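Local coordinates for protein histidinol-phosphate aminotransferase (Clostridium acetobutylicum, PDB 3FTB) that probably acts as a pyridoxal 5'-phosphate-dependent transaminase, named for the histidinol-phosphate step of histidine synthesis, at residues A[299-304]-A[334-339]; A[308-313]-A[323-328]. All coordinates share one frame; numbering follows the deposited sequence.

Interaction 1: A[299-304]-A[334-339]. With PO4 (phosphate ion), chain F.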
loop_
_atom_site.group_PDB
_atom_site.type_symbol
_atom_site.label_atom_id
_atom_site.label_comp_id
_atom_site.label_asym_id
_atom_site.label_seq_id
_atom_site.Cartn_x
_atom_site.Cartn_y
_atom_site.Cartn_z
ATOM N N PHE A 299 14.721 -4.878 22.206
ATOM C CA PHE A 299 14.751 -3.588 22.885
ATOM C C PHE A 299 14.569 -3.761 24.393
ATOM O O PHE A 299 14.081 -4.793 24.854
ATOM C CB PHE A 299 13.683 -2.652 22.319
ATOM C CG PHE A 299 12.313 -3.260 22.288
ATOM C CD1 PHE A 299 11.506 -3.241 23.414
ATOM C CD2 PHE A 299 11.834 -3.861 21.133
ATOM C CE1 PHE A 299 10.242 -3.810 23.392
ATOM C CE2 PHE A 299 10.583 -4.430 21.107
ATOM C CZ PHE A 299 9.781 -4.402 22.236
ATOM N N VAL A 300 14.957 -2.737 25.148
ATOM C CA VAL A 300 14.963 -2.788 26.609
ATOM C C VAL A 300 14.467 -1.460 27.217
ATOM O O VAL A 300 14.908 -0.385 26.801
ATOM C CB VAL A 300 16.394 -3.099 27.117
ATOM C CG1 VAL A 300 17.374 -2.015 26.652
ATOM C CG2 VAL A 300 16.419 -3.258 28.627
ATOM N N LEU A 301 13.549 -1.531 28.187
ATOM C CA LEU A 301 13.041 -0.327 28.872
ATOM C C LEU A 301 13.752 -0.048 30.206
ATOM O O LEU A 301 13.671 -0.841 31.154
ATOM C CB LEU A 301 11.528 -0.425 29.126
ATOM C CG LEU A 301 10.879 0.738 29.888
ATOM C CD1 LEU A 301 10.625 1.907 28.950
ATOM C CD2 LEU A 301 9.586 0.306 30.579
ATOM N N CYS A 302 14.418 1.099 30.282
ATOM C CA CYS A 302 15.174 1.470 31.471
ATOM C C CYS A 302 14.519 2.613 32.266
ATOM O O CYS A 302 14.045 3.597 31.700
ATOM C CB CYS A 302 16.626 1.802 31.090
ATOM S SG CYS A 302 17.491 0.441 30.239
ATOM N N ARG A 303 14.463 2.441 33.579
ATOM C CA ARG A 303 14.090 3.513 34.503
ATOM C C ARG A 303 15.368 4.228 34.930
ATOM O O ARG A 303 16.377 3.585 35.200
ATOM C CB ARG A 303 13.397 2.922 35.723
ATOM C CG ARG A 303 12.820 3.936 36.668
ATOM C CD ARG A 303 11.465 4.409 36.206
ATOM N NE ARG A 303 10.955 5.481 37.056
ATOM C CZ ARG A 303 10.127 5.300 38.081
ATOM N NH1 ARG A 303 9.718 6.341 38.794
ATOM N NH2 ARG A 303 9.701 4.084 38.388
ATOM N N LEU A 304 15.331 5.556 34.987
ATOM C CA LEU A 304 16.531 6.357 35.254
ATOM C C LEU A 304 16.480 7.062 36.609
ATOM O O LEU A 304 15.479 6.972 37.327
ATOM C CB LEU A 304 16.751 7.391 34.144
ATOM C CG LEU A 304 16.951 6.892 32.713
ATOM C CD1 LEU A 304 17.415 8.043 31.826
ATOM C CD2 LEU A 304 17.941 5.743 32.670
ATOM N N ASP A 334 9.368 10.953 32.174
ATOM C CA ASP A 334 10.669 11.255 31.568
ATOM C C ASP A 334 11.834 10.469 32.174
ATOM O O ASP A 334 12.977 10.577 31.720
ATOM C CB ASP A 334 10.962 12.754 31.619
ATOM C CG ASP A 334 11.800 13.228 30.439
ATOM O OD1 ASP A 334 11.814 12.541 29.395
ATOM O OD2 ASP A 334 12.442 14.294 30.556
ATOM N N SER A 335 11.539 9.665 33.189
ATOM C CA SER A 335 12.555 8.811 33.779
ATOM C C SER A 335 12.684 7.516 32.990
ATOM O O SER A 335 13.689 6.818 33.113
ATOM C CB SER A 335 12.228 8.506 35.233
ATOM O OG SER A 335 11.072 7.695 35.321
ATOM N N PHE A 336 11.670 7.186 32.185
ATOM C CA PHE A 336 11.747 6.000 31.322
ATOM C C PHE A 336 12.307 6.376 29.956
ATOM O O PHE A 336 11.988 7.437 29.406
ATOM C CB PHE A 336 10.386 5.321 31.163
ATOM C CG PHE A 336 9.757 4.912 32.465
ATOM C CD1 PHE A 336 9.808 3.593 32.888
ATOM C CD2 PHE A 336 9.112 5.846 33.264
ATOM C CE1 PHE A 336 9.230 3.213 34.085
ATOM C CE2 PHE A 336 8.534 5.472 34.463
ATOM C CZ PHE A 336 8.589 4.156 34.875
ATOM N N VAL A 337 13.173 5.511 29.439
ATOM C CA VAL A 337 13.749 5.679 28.115
ATOM C C VAL A 337 13.833 4.282 27.510
ATOM O O VAL A 337 13.916 3.293 28.249
ATOM C CB VAL A 337 15.163 6.246 28.186
ATOM C CG1 VAL A 337 15.156 7.715 28.601
ATOM C CG2 VAL A 337 16.000 5.419 29.152
ATOM N N ARG A 338 13.803 4.191 26.180
ATOM C CA ARG A 338 13.855 2.892 25.497
ATOM C C ARG A 338 15.098 2.810 24.614
ATOM O O ARG A 338 15.405 3.739 23.866
ATOM C CB ARG A 338 12.592 2.649 24.656
ATOM C CG ARG A 338 12.477 1.238 24.068
ATOM C CD ARG A 338 11.378 1.170 23.001
ATOM N NE ARG A 338 11.795 1.819 21.758
ATOM C CZ ARG A 338 10.961 2.345 20.863
ATOM N NH1 ARG A 338 9.649 2.324 21.075
ATOM N NH2 ARG A 338 11.440 2.903 19.753
ATOM N N PHE A 339 15.825 1.705 24.717
ATOM C CA PHE A 339 17.017 1.507 23.901
ATOM C C PHE A 339 16.830 0.299 22.990
ATOM O O PHE A 339 16.279 -0.727 23.400
ATOM C CB PHE A 339 18.267 1.278 24.770
ATOM C CG PHE A 339 18.535 2.368 25.786
ATOM C CD1 PHE A 339 18.015 3.657 25.624
ATOM C CD2 PHE A 339 19.345 2.109 26.894
ATOM C CE1 PHE A 339 18.280 4.663 26.563
ATOM C CE2 PHE A 339 19.615 3.110 27.834
ATOM C CZ PHE A 339 19.078 4.390 27.654
HETATM P P PO4 F . 8.021 3.244 18.211
HETATM O O1 PO4 F . 7.531 3.210 16.779
HETATM O O2 PO4 F . 6.939 3.806 19.105
HETATM O O3 PO4 F . 8.361 1.840 18.649
HETATM O O4 PO4 F . 9.258 4.110 18.296
#

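Interaction 2: A[308-313]-A[323-328]. With PO4 (phosphate ion), chain F.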
loop_
_atom_site.group_PDB
_atom_site.type_symbol
_atom_site.label_atom_id
_atom_site.label_comp_id
_atom_site.label_asym_id
_atom_site.label_seq_id
_atom_site.Cartn_x
_atom_site.Cartn_y
_atom_site.Cartn_z
ATOM N N SER A 308 17.054 13.132 33.443
ATOM C CA SER A 308 15.842 12.963 32.655
ATOM C C SER A 308 16.150 12.359 31.293
ATOM O O SER A 308 17.256 12.501 30.778
ATOM C CB SER A 308 15.139 14.307 32.475
ATOM O OG SER A 308 16.062 15.307 32.090
ATOM N N GLY A 309 15.165 11.677 30.714
ATOM C CA GLY A 309 15.314 11.101 29.394
ATOM C C GLY A 309 15.598 12.156 28.340
ATOM O O GLY A 309 16.239 11.875 27.322
ATOM N N GLU A 310 15.107 13.373 28.572
ATOM C CA GLU A 310 15.401 14.478 27.671
ATOM C C GLU A 310 16.834 14.920 27.871
ATOM O O GLU A 310 17.525 15.222 26.914
ATOM C CB GLU A 310 14.456 15.668 27.871
ATOM C CG GLU A 310 14.595 16.714 26.755
ATOM C CD GLU A 310 13.705 17.935 26.927
ATOM O OE1 GLU A 310 13.574 18.435 28.066
ATOM O OE2 GLU A 310 13.153 18.410 25.910
ATOM N N LYS A 311 17.280 14.949 29.121
ATOM C CA LYS A 311 18.651 15.344 29.412
ATOM C C LYS A 311 19.591 14.272 28.880
ATOM O O LYS A 311 20.563 14.571 28.178
ATOM C CB LYS A 311 18.856 15.590 30.915
ATOM C CG LYS A 311 20.237 16.128 31.273
ATOM C CD LYS A 311 20.180 17.261 32.301
ATOM C CE LYS A 311 19.368 16.899 33.541
ATOM N NZ LYS A 311 17.927 17.289 33.440
ATOM N N LEU A 312 19.286 13.017 29.191
ATOM C CA LEU A 312 20.051 11.914 28.627
ATOM C C LEU A 312 20.003 11.960 27.096
ATOM O O LEU A 312 21.048 11.917 26.449
ATOM C CB LEU A 312 19.554 10.566 29.147
ATOM C CG LEU A 312 20.209 9.369 28.455
ATOM C CD1 LEU A 312 21.739 9.430 28.578
ATOM C CD2 LEU A 312 19.647 8.061 28.999
ATOM N N TYR A 313 18.796 12.058 26.527
ATOM C CA TYR A 313 18.613 12.168 25.073
ATOM C C TYR A 313 19.468 13.275 24.446
ATOM O O TYR A 313 20.201 13.037 23.475
ATOM C CB TYR A 313 17.129 12.405 24.730
ATOM C CG TYR A 313 16.841 12.600 23.250
ATOM C CD1 TYR A 313 16.449 11.533 22.456
ATOM C CD2 TYR A 313 16.953 13.853 22.649
ATOM C CE1 TYR A 313 16.188 11.700 21.108
ATOM C CE2 TYR A 313 16.689 14.028 21.296
ATOM C CZ TYR A 313 16.309 12.945 20.536
ATOM O OH TYR A 313 16.046 13.099 19.195
ATOM N N ILE A 323 18.171 8.018 21.326
ATOM C CA ILE A 323 17.388 7.077 22.128
ATOM C C ILE A 323 15.902 7.404 22.025
ATOM O O ILE A 323 15.495 8.332 21.320
ATOM C CB ILE A 323 17.790 7.079 23.624
ATOM C CG1 ILE A 323 17.398 8.405 24.293
ATOM C CG2 ILE A 323 19.280 6.785 23.776
ATOM C CD1 ILE A 323 17.017 8.278 25.763
ATOM N N ARG A 324 15.089 6.638 22.740
ATOM C CA ARG A 324 13.654 6.880 22.732
ATOM C C ARG A 324 13.186 7.359 24.092
ATOM O O ARG A 324 13.163 6.602 25.064
ATOM C CB ARG A 324 12.878 5.628 22.313
ATOM C CG ARG A 324 11.395 5.871 22.071
ATOM C CD ARG A 324 11.170 6.718 20.825
ATOM N NE ARG A 324 9.837 6.515 20.268
ATOM C CZ ARG A 324 8.717 6.917 20.857
ATOM N NH1 ARG A 324 8.774 7.540 22.025
ATOM N NH2 ARG A 324 7.540 6.690 20.284
ATOM N N ARG A 325 12.833 8.635 24.146
ATOM C CA ARG A 325 12.222 9.204 25.326
ATOM C C ARG A 325 10.805 8.675 25.400
ATOM O O ARG A 325 10.052 8.766 24.444
ATOM C CB ARG A 325 12.223 10.721 25.226
ATOM C CG ARG A 325 13.622 11.300 25.182
ATOM C CD ARG A 325 13.585 12.730 24.732
ATOM N NE ARG A 325 12.619 13.495 25.506
ATOM C CZ ARG A 325 12.289 14.750 25.232
ATOM N NH1 ARG A 325 12.849 15.366 24.200
ATOM N NH2 ARG A 325 11.401 15.385 25.983
ATOM N N CYS A 326 10.451 8.106 26.538
ATOM C CA CYS A 326 9.163 7.460 26.676
ATOM C C CYS A 326 8.101 8.405 27.212
ATOM O O CYS A 326 7.083 7.961 27.741
ATOM C CB CYS A 326 9.302 6.220 27.559
ATOM S SG CYS A 326 10.224 4.935 26.686
ATOM N N CYS A 327 8.343 9.704 27.055
ATOM C CA CYS A 327 7.429 10.737 27.542
ATOM C C CYS A 327 5.997 10.531 27.054
ATOM O O CYS A 327 5.054 10.574 27.851
ATOM C CB CYS A 327 7.917 12.133 27.125
ATOM S SG CYS A 327 9.395 12.698 27.979
ATOM N N ASN A 328 5.847 10.304 25.749
ATOM C CA ASN A 328 4.536 10.248 25.100
ATOM C C ASN A 328 3.842 8.868 25.119
ATOM O O ASN A 328 2.858 8.650 24.394
ATOM C CB ASN A 328 4.650 10.770 23.667
ATOM C CG ASN A 328 5.702 10.034 22.868
ATOM O OD1 ASN A 328 6.625 9.448 23.433
ATOM N ND2 ASN A 328 5.566 10.052 21.546
HETATM P P PO4 F . 8.021 3.244 18.211
HETATM O O1 PO4 F . 7.531 3.210 16.779
HETATM O O2 PO4 F . 6.939 3.806 19.105
HETATM O O3 PO4 F . 8.361 1.840 18.649
HETATM O O4 PO4 F . 9.258 4.110 18.296
HETATM O O HOH W 1 19.481 10.450 22.721
#

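Interaction 1: A[299-304]-A[334-339]
V300 and F339 pair through their backbones, with V300 N giving to F339 O (3.0 Å) and F339 N giving back to V300 O. C302 and V337 repeat this pattern. Along each extended strand the side chains alternate between the faces. On the face of V300, C302, V337 and F339, CG1 of V300 lies 3.9 Å from CB of F339. SG of C302, turned anti to its carbonyl carbon (chi1 -57°), makes an oblique sulfur-aromatic contact with F339, 4.2 Å from CD2. L304 and V337 cross at about a right angle, CD1 against CG1.

The two strands are antiparallel neighbours in the mixed sheet of the C-terminal small domain of a fold type I aminotransferase. Helix 262-285 covers V300 and C302.

L301, R303, F336 and R338 occupy the other face. L301 CD2 meets F336 CD1 at 4.0 Å. A bend at chi2 (83°) lays R303 CD over a face of the F336 ring, a CH-pi contact modelled too tightly to trust its spacing, with the guanidinium 20° from the ring plane. R303 NE donates a hydrogen bond to S335 OG (2.8 Å), which is tilted from the guanidinium plane and has a stronger partner in D333 OD1. R338 grips a phosphate ion through NH2 to O4 (2.9 Å) and, weakly, NH1 to O3. N155 OD1 and S32 O accept weak hydrogen bonds from it, a setting consistent with this fold's substrate-carboxylate arginine.

Interaction 2: A[308-313]-A[323-328]
Y313 and I323 make the main apolar contact, their side chains sliding past each other in opposite directions with Y313 CD1 3.7 Å from I323 CG1. The carbonyl of I323 lies at the edge of the tyrosine ring, its O 3.4 Å from Y313 CE1. Deeper in, CD1 of I323 meets CD2 of L312 at 4.2 Å, the two side chains crossing at about a right angle. R325 adds its aliphatic part: CD packs against CB and CG of Y313, 3.6 Å from each.

Helix 309-317 is the connection of a beta-alpha-beta crossover, running from strand 299-304 to strand 321-325, with the antiparallel strand 336-340 lying between those two in the sheet. Its first turn is N-capped by S308, whose OG accepts from K311 N.

Toward solvent the contact becomes charged. A bend at chi3 (51°) brings the R325 guanidinium alongside E310, whose CG lies over one of its faces, and the salt bridge from E310 OE2 to R325 NH2 is long, at 3.5 Å. With the carboxylate and guanidinium planes 47° apart, the two groups do not meet as a coplanar pair. R325 NE is buried here without a polar partner in the model.

No direct hydrogen bond joins the segments; one water bridges them, donating to Y313 O and accepting from I323 N. R324 turns away from the helix. Its NH1 uses an in-plane lone pair of N328 OD1 at 3.2 Å; this bond, with a weak one from NH1 to R325 O, would help fix the guanidinium's rotation while NE reaches O4 of the phosphate ion, also at 3.2 Å, and NH2 binds O2 weakly.

How the interactions relate
Interaction 1 is a buried strand ladder, stitched by backbone hydrogen bonds, whereas interaction 2 is a partly buried helix-to-strand contact relying on apolar side chains, a bridging water and a long salt bridge at its exposed margin. Along the chain, interaction 2 is nested inside the loop that interaction 1 closes, and both reach the same sheet. Probable backbone hydrogen bonds join them, R338 with R324 between neighbouring strands and G309 with D334 at the helix start. I323 packs on V337 and F339, and L312 on L304, so one apolar layer runs through both contacts. On the other face R324 and R338 converge on the same phosphate ion, probably acquired from the crystallisation liquor.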